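PDB 5ZNT: chitin deacetylase from Bombyx mori, which hydrolyses the N-acetyl groups of N-acetyl-D-glucosamine residues in chitin, using a bound zinc ion and yielding chitosan and acetate. Local coordinates for residues V142-A147 and F166-T171; F254-Y258 and H295-Y299; C337-C343 and L357-C363. All coordinates share one frame; numbering follows the deposited sequence.

Interaction 1: V142-A147 and F166-T171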
loop_
_atom_site.group_PDB
_atom_site.type_symbol
_atom_site.label_atom_id
_atom_site.label_comp_id
_atom_site.label_asym_id
_atom_site.label_seq_id
_atom_site.Cartn_x
_atom_site.Cartn_y
_atom_site.Cartn_z
ATOM N N VAL A 142 9.232 3.733 7.063
ATOM C CA VAL A 142 8.474 4.347 5.970
ATOM C C VAL A 142 9.239 4.048 4.675
ATOM O O VAL A 142 10.225 4.702 4.361
ATOM C CB VAL A 142 8.291 5.850 6.201
ATOM C CG1 VAL A 142 7.525 6.497 5.041
ATOM C CG2 VAL A 142 7.598 6.118 7.567
ATOM N N VAL A 143 8.813 3.025 3.927
ATOM C CA VAL A 143 9.681 2.472 2.883
ATOM C C VAL A 143 8.942 2.238 1.567
ATOM O O VAL A 143 9.565 1.881 0.560
ATOM C CB VAL A 143 10.348 1.157 3.349
ATOM C CG1 VAL A 143 11.097 1.358 4.667
ATOM C CG2 VAL A 143 9.313 0.033 3.479
ATOM N N GLY A 144 7.619 2.406 1.565
ATOM C CA GLY A 144 6.827 2.165 0.370
ATOM C C GLY A 144 6.336 3.425 -0.312
ATOM O O GLY A 144 6.218 4.484 0.319
ATOM N N VAL A 145 6.040 3.317 -1.608
ATOM C CA VAL A 145 5.580 4.425 -2.432
ATOM C C VAL A 145 4.371 3.966 -3.223
ATOM O O VAL A 145 4.379 2.861 -3.786
ATOM C CB VAL A 145 6.682 4.898 -3.408
ATOM C CG1 VAL A 145 6.102 5.913 -4.412
ATOM C CG2 VAL A 145 7.849 5.531 -2.645
ATOM N N ARG A 146 3.356 4.832 -3.319
ATOM C CA ARG A 146 2.297 4.681 -4.313
ATOM C C ARG A 146 2.031 6.046 -4.925
ATOM O O ARG A 146 1.762 7.010 -4.197
ATOM C CB ARG A 146 1.012 4.117 -3.703
ATOM C CG ARG A 146 -0.165 4.044 -4.697
ATOM C CD ARG A 146 -1.331 3.243 -4.082
ATOM N NE ARG A 146 -1.075 1.798 -4.026
ATOM C CZ ARG A 146 -1.813 0.922 -3.345
ATOM N NH1 ARG A 146 -2.868 1.333 -2.639
ATOM N NH2 ARG A 146 -1.499 -0.373 -3.382
ATOM N N ALA A 147 2.086 6.125 -6.256
ATOM C CA ALA A 147 1.914 7.404 -6.952
ATOM C C ALA A 147 0.442 7.796 -7.032
ATOM O O ALA A 147 -0.424 6.934 -7.217
ATOM C CB ALA A 147 2.501 7.346 -8.368
ATOM N N PHE A 166 14.114 3.590 -1.008
ATOM C CA PHE A 166 12.786 3.052 -0.753
ATOM C C PHE A 166 12.820 1.542 -0.983
ATOM O O PHE A 166 13.621 1.036 -1.774
ATOM C CB PHE A 166 11.746 3.718 -1.661
ATOM C CG PHE A 166 11.299 5.092 -1.182
ATOM C CD1 PHE A 166 10.417 5.220 -0.110
ATOM C CD2 PHE A 166 11.773 6.247 -1.793
ATOM C CE1 PHE A 166 10.013 6.474 0.329
ATOM C CE2 PHE A 166 11.362 7.509 -1.358
ATOM C CZ PHE A 166 10.488 7.620 -0.292
ATOM N N LEU A 167 11.951 0.815 -0.277
ATOM C CA LEU A 167 11.955 -0.639 -0.417
ATOM C C LEU A 167 11.078 -1.088 -1.579
ATOM O O LEU A 167 11.481 -1.931 -2.390
ATOM C CB LEU A 167 11.486 -1.293 0.879
ATOM C CG LEU A 167 11.370 -2.819 0.862
ATOM C CD1 LEU A 167 12.756 -3.453 0.615
ATOM C CD2 LEU A 167 10.727 -3.305 2.168
ATOM N N TYR A 168 9.873 -0.543 -1.686
ATOM C CA TYR A 168 8.970 -1.059 -2.693
ATOM C C TYR A 168 8.104 0.045 -3.246
ATOM O O TYR A 168 7.843 1.061 -2.589
ATOM C CB TYR A 168 8.072 -2.176 -2.150
ATOM C CG TYR A 168 7.058 -1.713 -1.121
ATOM C CD1 TYR A 168 5.790 -1.277 -1.509
ATOM C CD2 TYR A 168 7.377 -1.692 0.230
ATOM C CE1 TYR A 168 4.854 -0.845 -0.564
ATOM C CE2 TYR A 168 6.453 -1.251 1.182
ATOM C CZ TYR A 168 5.197 -0.842 0.774
ATOM O OH TYR A 168 4.285 -0.397 1.699
ATOM N N ASP A 169 7.633 -0.198 -4.461
ATOM C CA ASP A 169 6.568 0.552 -5.085
ATOM C C ASP A 169 5.309 -0.306 -5.136
ATOM O O ASP A 169 5.380 -1.536 -5.247
ATOM C CB ASP A 169 6.971 0.966 -6.497
ATOM C CG ASP A 169 5.835 1.580 -7.250
ATOM O OD1 ASP A 169 5.439 2.707 -6.892
ATOM O OD2 ASP A 169 5.304 0.940 -8.178
ATOM N N SER A 170 4.149 0.347 -5.034
ATOM C CA SER A 170 2.857 -0.295 -5.294
ATOM C C SER A 170 2.039 0.685 -6.132
ATOM O O SER A 170 1.038 1.259 -5.692
ATOM C CB SER A 170 2.115 -0.694 -4.018
ATOM O OG SER A 170 0.966 -1.490 -4.353
ATOM N N THR A 171 2.492 0.886 -7.358
ATOM C CA THR A 171 1.812 1.727 -8.336
ATOM C C THR A 171 1.468 0.984 -9.625
ATOM O O THR A 171 0.517 1.360 -10.310
ATOM C CB THR A 171 2.697 2.936 -8.684
ATOM O OG1 THR A 171 3.141 3.572 -7.478
ATOM C CG2 THR A 171 1.963 3.927 -9.566
#
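Arg146 holds Ser170 through NE and NH2, each nitrogen on its own oxygen: NE donates to the backbone O of Ser170 (2.7 Å), while NH2 reaches OG of the same residue (2.9 Å). Both acceptors lie close to the guanidinium plane, and the bend in the arginine chain at chi3 (-73°) turns the NE edge back onto Ser170, just past strand 168-169. One residue further on, Ala147 N donates to Thr171 OG1, and this hydroxyl in turn donates to Asp169 OD1, a short 2.5 Å bond. Asp169 OD2 takes Thr171 N from above the carboxylate plane, making an Asx turn that holds the threonine in place.

Behind these polar grips run two short parallel strands. Val145 N donates to Tyr168 O, and Val145 O accepts from Ser170 N (2.8 Å), the latter almost straight on to the carbonyl. Val143 O receives Leu167 N at 2.7 Å and, weakly, Tyr168 N. A ring packs on either face of the pair: Tyr168 over the Gly144 backbone, Phe166 against the Val145 side chain. Tyr168, its CG wedged between N and C (chi1 68°), lays its ring flat against Gly144, whose CA sits 3.5 Å from the ring centroid. Val145 CG2 rests over the middle of the Phe166 ring, 3.7 Å from its centroid, on the side of the sheet to which Val145 and Asp169 point.

Arg146 and Ala147 match the start of the Arg-containing third motif of CE4 enzymes. Arg146 NH1 makes a salt bridge with Asp45, and its backbone O accepts from ND1 of the zinc ligand His101. Tyr168 OH bonds Glu97, and Ser170 OG bonds Met211 O. The strands form a beta-alpha-beta unit with helix 154-163; strand 209-214 pairs with 168-169, helix 117-134 packs against Val142, Val145 and Ala147, and helix 303-311 meets Val143 and Tyr168.

Interaction 2: F254-Y258 and H295-Y299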
loop_
_atom_site.group_PDB
_atom_site.type_symbol
_atom_site.label_atom_id
_atom_site.label_comp_id
_atom_site.label_asym_id
_atom_site.label_seq_id
_atom_site.Cartn_x
_atom_site.Cartn_y
_atom_site.Cartn_z
ATOM N N PHE A 254 -11.286 -13.357 -3.455
ATOM C CA PHE A 254 -10.565 -14.192 -2.502
ATOM C C PHE A 254 -10.348 -15.595 -3.078
ATOM O O PHE A 254 -9.226 -16.112 -3.078
ATOM C CB PHE A 254 -11.326 -14.256 -1.174
ATOM C CG PHE A 254 -10.692 -15.188 -0.165
ATOM C CD1 PHE A 254 -9.730 -14.724 0.717
ATOM C CD2 PHE A 254 -11.051 -16.535 -0.116
ATOM C CE1 PHE A 254 -9.125 -15.578 1.625
ATOM C CE2 PHE A 254 -10.459 -17.398 0.803
ATOM C CZ PHE A 254 -9.504 -16.926 1.670
ATOM N N ASP A 255 -11.416 -16.219 -3.591
ATOM C CA ASP A 255 -11.300 -17.584 -4.106
ATOM C C ASP A 255 -10.340 -17.656 -5.284
ATOM O O ASP A 255 -9.571 -18.620 -5.403
ATOM C CB ASP A 255 -12.672 -18.130 -4.512
ATOM C CG ASP A 255 -13.582 -18.370 -3.327
ATOM O OD1 ASP A 255 -13.086 -18.531 -2.190
ATOM O OD2 ASP A 255 -14.814 -18.382 -3.536
ATOM N N ARG A 256 -10.365 -16.645 -6.166
ATOM C CA ARG A 256 -9.430 -16.611 -7.287
ATOM C C ARG A 256 -7.992 -16.747 -6.801
ATOM O O ARG A 256 -7.189 -17.478 -7.392
ATOM C CB ARG A 256 -9.603 -15.309 -8.090
ATOM C CG ARG A 256 -10.839 -15.247 -9.018
ATOM C CD ARG A 256 -10.791 -14.013 -9.946
ATOM N NE ARG A 256 -9.453 -13.836 -10.506
ATOM C CZ ARG A 256 -8.618 -12.855 -10.169
ATOM N NH1 ARG A 256 -8.984 -11.933 -9.274
ATOM N NH2 ARG A 256 -7.406 -12.813 -10.716
ATOM N N HIS A 257 -7.644 -16.059 -5.710
ATOM C CA HIS A 257 -6.286 -16.169 -5.197
ATOM C C HIS A 257 -6.104 -17.460 -4.398
ATOM O O HIS A 257 -5.142 -18.210 -4.613
ATOM C CB HIS A 257 -5.958 -14.948 -4.327
ATOM C CG HIS A 257 -5.765 -13.683 -5.108
ATOM N ND1 HIS A 257 -4.578 -12.982 -5.101
ATOM C CD2 HIS A 257 -6.603 -12.998 -5.922
ATOM C CE1 HIS A 257 -4.687 -11.926 -5.892
ATOM N NE2 HIS A 257 -5.909 -11.905 -6.393
ATOM N N TYR A 258 -7.025 -17.719 -3.466
ATOM C CA TYR A 258 -6.861 -18.820 -2.523
ATOM C C TYR A 258 -6.854 -20.173 -3.224
ATOM O O TYR A 258 -6.135 -21.081 -2.794
ATOM C CB TYR A 258 -7.979 -18.766 -1.494
ATOM C CG TYR A 258 -7.899 -19.777 -0.377
ATOM C CD1 TYR A 258 -7.037 -19.589 0.693
ATOM C CD2 TYR A 258 -8.728 -20.901 -0.372
ATOM C CE1 TYR A 258 -6.979 -20.494 1.736
ATOM C CE2 TYR A 258 -8.676 -21.831 0.666
ATOM C CZ TYR A 258 -7.798 -21.619 1.713
ATOM O OH TYR A 258 -7.727 -22.500 2.757
ATOM N N HIS A 295 -10.916 -19.326 8.584
ATOM C CA HIS A 295 -9.631 -19.626 7.968
ATOM C C HIS A 295 -8.519 -19.520 8.989
ATOM O O HIS A 295 -8.263 -18.437 9.537
ATOM C CB HIS A 295 -9.340 -18.682 6.792
ATOM C CG HIS A 295 -10.045 -19.072 5.540
ATOM N ND1 HIS A 295 -9.470 -19.897 4.600
ATOM C CD2 HIS A 295 -11.292 -18.788 5.087
ATOM C CE1 HIS A 295 -10.327 -20.093 3.610
ATOM N NE2 HIS A 295 -11.443 -19.441 3.886
ATOM N N ASN A 296 -7.841 -20.635 9.230
ATOM C CA ASN A 296 -6.608 -20.598 9.995
ATOM C C ASN A 296 -5.405 -20.296 9.118
ATOM O O ASN A 296 -4.285 -20.229 9.628
ATOM C CB ASN A 296 -6.396 -21.920 10.760
ATOM C CG ASN A 296 -6.259 -23.136 9.848
ATOM O OD1 ASN A 296 -6.059 -23.021 8.639
ATOM N ND2 ASN A 296 -6.362 -24.328 10.447
ATOM N N ASP A 297 -5.618 -20.081 7.811
ATOM C CA ASP A 297 -4.531 -19.934 6.849
ATOM C C ASP A 297 -4.590 -18.609 6.083
ATOM O O ASP A 297 -4.000 -18.503 5.004
ATOM C CB ASP A 297 -4.540 -21.115 5.867
ATOM C CG ASP A 297 -5.885 -21.301 5.186
ATOM O OD1 ASP A 297 -6.838 -20.558 5.515
ATOM O OD2 ASP A 297 -6.006 -22.200 4.318
ATOM N N VAL A 298 -5.279 -17.601 6.620
ATOM C CA VAL A 298 -5.422 -16.292 5.980
ATOM C C VAL A 298 -4.883 -15.237 6.947
ATOM O O VAL A 298 -5.291 -15.199 8.113
ATOM C CB VAL A 298 -6.888 -15.999 5.603
ATOM C CG1 VAL A 298 -7.080 -14.517 5.179
ATOM C CG2 VAL A 298 -7.365 -16.932 4.478
ATOM N N TYR A 299 -3.974 -14.389 6.467
ATOM C CA TYR A 299 -3.365 -13.325 7.270
ATOM C C TYR A 299 -3.567 -11.971 6.590
ATOM O O TYR A 299 -3.208 -11.804 5.419
ATOM C CB TYR A 299 -1.862 -13.548 7.444
ATOM C CG TYR A 299 -1.492 -14.590 8.468
ATOM C CD1 TYR A 299 -1.640 -15.953 8.186
ATOM C CD2 TYR A 299 -0.974 -14.219 9.705
ATOM C CE1 TYR A 299 -1.283 -16.926 9.129
ATOM C CE2 TYR A 299 -0.613 -15.177 10.645
ATOM C CZ TYR A 299 -0.773 -16.523 10.347
ATOM O OH TYR A 299 -0.406 -17.459 11.283
#
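The imidazole of His295 meets two rings of the helix, one on its face and one at its edge, each in a T-shaped stack. Phe254 presents its CZ edge to one face of the histidine, with centroids 5.1 Å apart and planes at 66°. The histidine then turns its own edge onto a face of Tyr258: CE1 stands 3.5 Å from Tyr258 CZ, toward the rim of the phenol, and the planes are nearly perpendicular at 86°. At the rim of the Phe254 ring, CZ also touches Val298 CG2 (3.5 Å), in the ring plane. Four residues apart, Phe254 and Tyr258 lie on the same side of the helix, and with CG anti to N in both, their rings reach out alongside each other.

This aromatic cluster joins the end of helix 243-258 to the start of strand 298-300, which lies in the parallel sheet of the deacetylase barrel beside strand 38-45. Phe254 and Tyr258 also touch Gln38 of that strand, and Trp287 and Ile291 of helix 278-294 pack on Phe254 and Val298 respectively.

Asp297 meets both polar rims. Its OD1 accepts from His295 ND1 (2.9 Å) through the syn lone pair and almost exactly in the imidazole plane, which sets the rotation of that ring. Tyr258 OH also points to its OD2, but the modelled 2.3 Å is doubtful as a bond length. Arg262 lies against Tyr258 in a cation-pi contact and forms a long, weak ion pair with OD2.

Interaction 3: C337-C343 and L357-C363. With NAG (2-acetamido-2-deoxy-beta-D-glucopyranose), chain B; NAG (2-acetamido-2-deoxy-beta-D-glucopyranose), chain C.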
loop_
_atom_site.group_PDB
_atom_site.type_symbol
_atom_site.label_atom_id
_atom_site.label_comp_id
_atom_site.label_asym_id
_atom_site.label_seq_id
_atom_site.Cartn_x
_atom_site.Cartn_y
_atom_site.Cartn_z
ATOM N N CYS A 337 1.425 11.548 22.717
ATOM C CA CYS A 337 1.099 12.759 23.452
ATOM C C CYS A 337 -0.410 12.807 23.611
ATOM O O CYS A 337 -1.146 12.354 22.730
ATOM C CB CYS A 337 1.620 14.034 22.750
ATOM S SG CYS A 337 0.792 14.503 21.169
ATOM N N TRP A 338 -0.865 13.355 24.742
ATOM C CA TRP A 338 -2.288 13.331 25.066
ATOM C C TRP A 338 -3.066 14.383 24.291
ATOM O O TRP A 338 -4.182 14.119 23.836
ATOM C CB TRP A 338 -2.491 13.535 26.572
ATOM C CG TRP A 338 -2.074 12.354 27.406
ATOM C CD1 TRP A 338 -1.024 12.292 28.289
ATOM C CD2 TRP A 338 -2.693 11.059 27.425
ATOM N NE1 TRP A 338 -0.958 11.038 28.855
ATOM C CE2 TRP A 338 -1.968 10.263 28.342
ATOM C CE3 TRP A 338 -3.790 10.494 26.752
ATOM C CZ2 TRP A 338 -2.309 8.939 28.611
ATOM C CZ3 TRP A 338 -4.127 9.181 27.016
ATOM C CH2 TRP A 338 -3.390 8.415 27.940
ATOM N N VAL A 339 -2.518 15.583 24.155
ATOM C CA VAL A 339 -3.156 16.663 23.415
ATOM C C VAL A 339 -2.167 17.167 22.372
ATOM O O VAL A 339 -1.225 17.895 22.691
ATOM C CB VAL A 339 -3.612 17.802 24.344
ATOM C CG1 VAL A 339 -4.537 18.764 23.582
ATOM C CG2 VAL A 339 -4.300 17.231 25.579
ATOM N N PRO A 340 -2.332 16.767 21.114
ATOM C CA PRO A 340 -1.416 17.234 20.066
ATOM C C PRO A 340 -1.560 18.723 19.820
ATOM O O PRO A 340 -2.631 19.310 20.002
ATOM C CB PRO A 340 -1.846 16.430 18.832
ATOM C CG PRO A 340 -2.559 15.222 19.395
ATOM C CD PRO A 340 -3.251 15.724 20.632
ATOM N N HIS A 341 -0.460 19.334 19.390
ATOM C CA HIS A 341 -0.520 20.713 18.934
ATOM C C HIS A 341 -1.314 20.793 17.637
ATOM O O HIS A 341 -1.214 19.918 16.765
ATOM C CB HIS A 341 0.891 21.272 18.732
ATOM C CG HIS A 341 1.702 21.318 19.991
ATOM N ND1 HIS A 341 2.784 20.495 20.214
ATOM C CD2 HIS A 341 1.572 22.076 21.106
ATOM C CE1 HIS A 341 3.293 20.748 21.407
ATOM N NE2 HIS A 341 2.574 21.700 21.970
ATOM N N SER A 342 -2.108 21.845 17.516
ATOM C CA SER A 342 -2.843 22.147 16.296
ATOM C C SER A 342 -2.194 23.374 15.653
ATOM O O SER A 342 -2.416 24.503 16.089
ATOM C CB SER A 342 -4.318 22.395 16.598
ATOM O OG SER A 342 -5.019 22.646 15.387
ATOM N N CYS A 343 -1.399 23.160 14.604
ATOM C CA CYS A 343 -0.614 24.232 14.000
ATOM C C CYS A 343 -1.337 24.807 12.788
ATOM O O CYS A 343 -1.596 24.087 11.822
ATOM C CB CYS A 343 0.773 23.705 13.602
ATOM S SG CYS A 343 1.582 22.803 14.921
ATOM N N LEU A 357 -2.160 21.620 10.824
ATOM C CA LEU A 357 -1.347 20.422 10.902
ATOM C C LEU A 357 -1.265 20.042 12.366
ATOM O O LEU A 357 -0.790 20.838 13.186
ATOM C CB LEU A 357 0.043 20.673 10.315
ATOM C CG LEU A 357 0.924 19.444 10.116
ATOM C CD1 LEU A 357 1.895 19.714 8.955
ATOM C CD2 LEU A 357 1.706 19.123 11.383
ATOM N N GLN A 358 -1.732 18.848 12.705
ATOM C CA GLN A 358 -1.661 18.387 14.083
ATOM C C GLN A 358 -0.446 17.475 14.249
ATOM O O GLN A 358 -0.159 16.637 13.385
ATOM C CB GLN A 358 -2.954 17.674 14.490
ATOM C CG GLN A 358 -4.231 18.486 14.271
ATOM C CD GLN A 358 -4.651 18.494 12.799
ATOM O OE1 GLN A 358 -4.230 17.631 12.019
ATOM N NE2 GLN A 358 -5.457 19.484 12.409
ATOM N N THR A 359 0.287 17.670 15.347
ATOM C CA THR A 359 1.519 16.942 15.614
ATOM C C THR A 359 1.820 17.026 17.107
ATOM O O THR A 359 1.465 18.008 17.769
ATOM C CB THR A 359 2.692 17.511 14.803
ATOM O OG1 THR A 359 3.905 16.828 15.136
ATOM C CG2 THR A 359 2.890 19.009 15.091
ATOM N N CYS A 360 2.510 16.006 17.620
ATOM C CA CYS A 360 3.007 16.081 18.990
ATOM C C CYS A 360 4.219 16.988 19.099
ATOM O O CYS A 360 4.588 17.384 20.211
ATOM C CB CYS A 360 3.366 14.687 19.512
ATOM S SG CYS A 360 1.947 13.615 19.724
ATOM N N LEU A 361 4.854 17.302 17.976
ATOM C CA LEU A 361 5.973 18.229 17.972
ATOM C C LEU A 361 5.473 19.662 18.127
ATOM O O LEU A 361 4.307 19.968 17.867
ATOM C CB LEU A 361 6.764 18.115 16.668
ATOM C CG LEU A 361 7.886 17.102 16.523
ATOM C CD1 LEU A 361 7.332 15.682 16.560
ATOM C CD2 LEU A 361 8.605 17.400 15.199
ATOM N N ARG A 362 6.380 20.554 18.553
ATOM C CA ARG A 362 6.091 21.982 18.470
ATOM C C ARG A 362 5.867 22.376 17.014
ATOM O O ARG A 362 6.411 21.765 16.091
ATOM C CB ARG A 362 7.240 22.818 19.047
ATOM C CG ARG A 362 8.549 22.475 18.380
ATOM C CD ARG A 362 9.540 23.638 18.154
ATOM N NE ARG A 362 10.777 23.078 17.592
ATOM C CZ ARG A 362 11.408 23.531 16.511
ATOM N NH1 ARG A 362 10.963 24.601 15.858
ATOM N NH2 ARG A 362 12.504 22.915 16.092
ATOM N N CYS A 363 5.066 23.419 16.810
ATOM C CA CYS A 363 4.722 23.819 15.457
ATOM C C CYS A 363 5.969 24.323 14.729
ATOM O O CYS A 363 6.791 25.013 15.325
ATOM C CB CYS A 363 3.656 24.910 15.489
ATOM S SG CYS A 363 2.134 24.294 16.225
HETATM C C1 NAG B . -5.460 14.467 15.282
HETATM C C2 NAG B . -6.796 14.870 15.873
HETATM C C3 NAG B . -6.757 14.681 17.390
HETATM C C4 NAG B . -6.289 13.272 17.750
HETATM C C5 NAG B . -5.032 12.900 16.970
HETATM C C6 NAG B . -4.632 11.451 17.129
HETATM C C7 NAG B . -7.681 16.602 14.358
HETATM C C8 NAG B . -8.069 18.047 14.243
HETATM N N2 NAG B . -7.175 16.231 15.538
HETATM O O3 NAG B . -8.059 14.948 17.891
HETATM O O4 NAG B . -5.812 13.222 19.089
HETATM O O5 NAG B . -5.220 13.133 15.571
HETATM O O6 NAG B . -5.717 10.590 16.810
HETATM O O7 NAG B . -7.792 15.811 13.409
HETATM C C1 NAG C . -6.759 13.071 20.141
HETATM C C2 NAG C . -6.115 12.155 21.201
HETATM C C3 NAG C . -6.888 12.185 22.524
HETATM C C4 NAG C . -7.275 13.600 22.935
HETATM C C5 NAG C . -7.891 14.344 21.760
HETATM C C6 NAG C . -8.162 15.798 22.061
HETATM C C7 NAG C . -4.899 10.112 20.616
HETATM C C8 NAG C . -4.995 8.717 20.062
HETATM N N2 NAG C . -6.043 10.792 20.699
HETATM O O3 NAG C . -6.053 11.628 23.537
HETATM O O4 NAG C . -8.207 13.545 24.010
HETATM O O5 NAG C . -6.966 14.325 20.672
HETATM O O6 NAG C . -9.544 16.012 22.305
HETATM O O7 NAG C . -3.830 10.604 20.965
#
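Two disulfides tie the segments covalently: Cys337 to Cys360 and Cys343 to Cys363, each with SG-SG 2.1 Å. Their central torsions are alike, -80° and -82°, near the relaxed value for a disulfide. The first lies where the chain enters and leaves the paired strands; the second reaches from strand residue Cys343 to Cys363 beyond the end of the partner strand, with Thr359 CG2 packed beside Cys343 SG.

Backbone hydrogen bonds make an antiparallel beta hairpin. Cys343 and Leu357 form a hydrogen-bonded pair with two firm bonds, the shorter being Leu357 N to Cys343 O at 2.7 Å. His341 and Thr359 form another, although His341 N to Thr359 O is weak, while Thr359 N to His341 O is sound. Ser342 and Gln358 form the non-hydrogen-bonded pair between them, where Gln358 CA comes within 3.1 Å of His341 O in a CA-H...O contact.

Side chains extend the bonding past the strand. The His341 imidazole, its CG anti to the carbonyl carbon (chi1 -63°), brings ND1 to Leu361 O at 2.8 Å, meeting that oxygen from above the carbonyl plane. Thr359 OG1 accepts Leu361 N in an ST turn and also bonds Phe134 O, which holds the bend after the strand.

Contacts with sugar run along the Pro340 and Gln358 side. Of the two linked N-acetylglucosamines, Gln358 NE2 touches the acetyl methyl C8 of the first (3.5 Å), Pro340 CG packs near its O4, and O3 of the second donates to Trp338 O at 3.1 Å.

With two disulfides across so short a hairpin, the cross-links probably contribute much of its stability, consistent with a secreted protein, while the glycan attached to Asn84 adds one hydrogen bond here, to Trp338 O, and close contacts with Pro340 and Gln358.

In the fold
The three contacts follow one another along the chain and share no atoms. Interaction 1 lies deepest, about 7 Å from the chain centre, and is the one next to the active site: the Arg146 side chain is about 7 Å from the zinc ion held by Asp46, His101 and His105. Interaction 2 fastens the end of helix 243-258 to the start of strand 298-300 of the parallel sheet, its centre 25 Å from that of interaction 1. Strand 38-45, beside it, leads to Asp45 and Asp46. Interaction 3, a peripheral hairpin against helix 85-93 and the Asn84 glycan, is centred 27 Å from interaction 1 and 40 Å from interaction 2, on the opposite side of the chain centre from interaction 2.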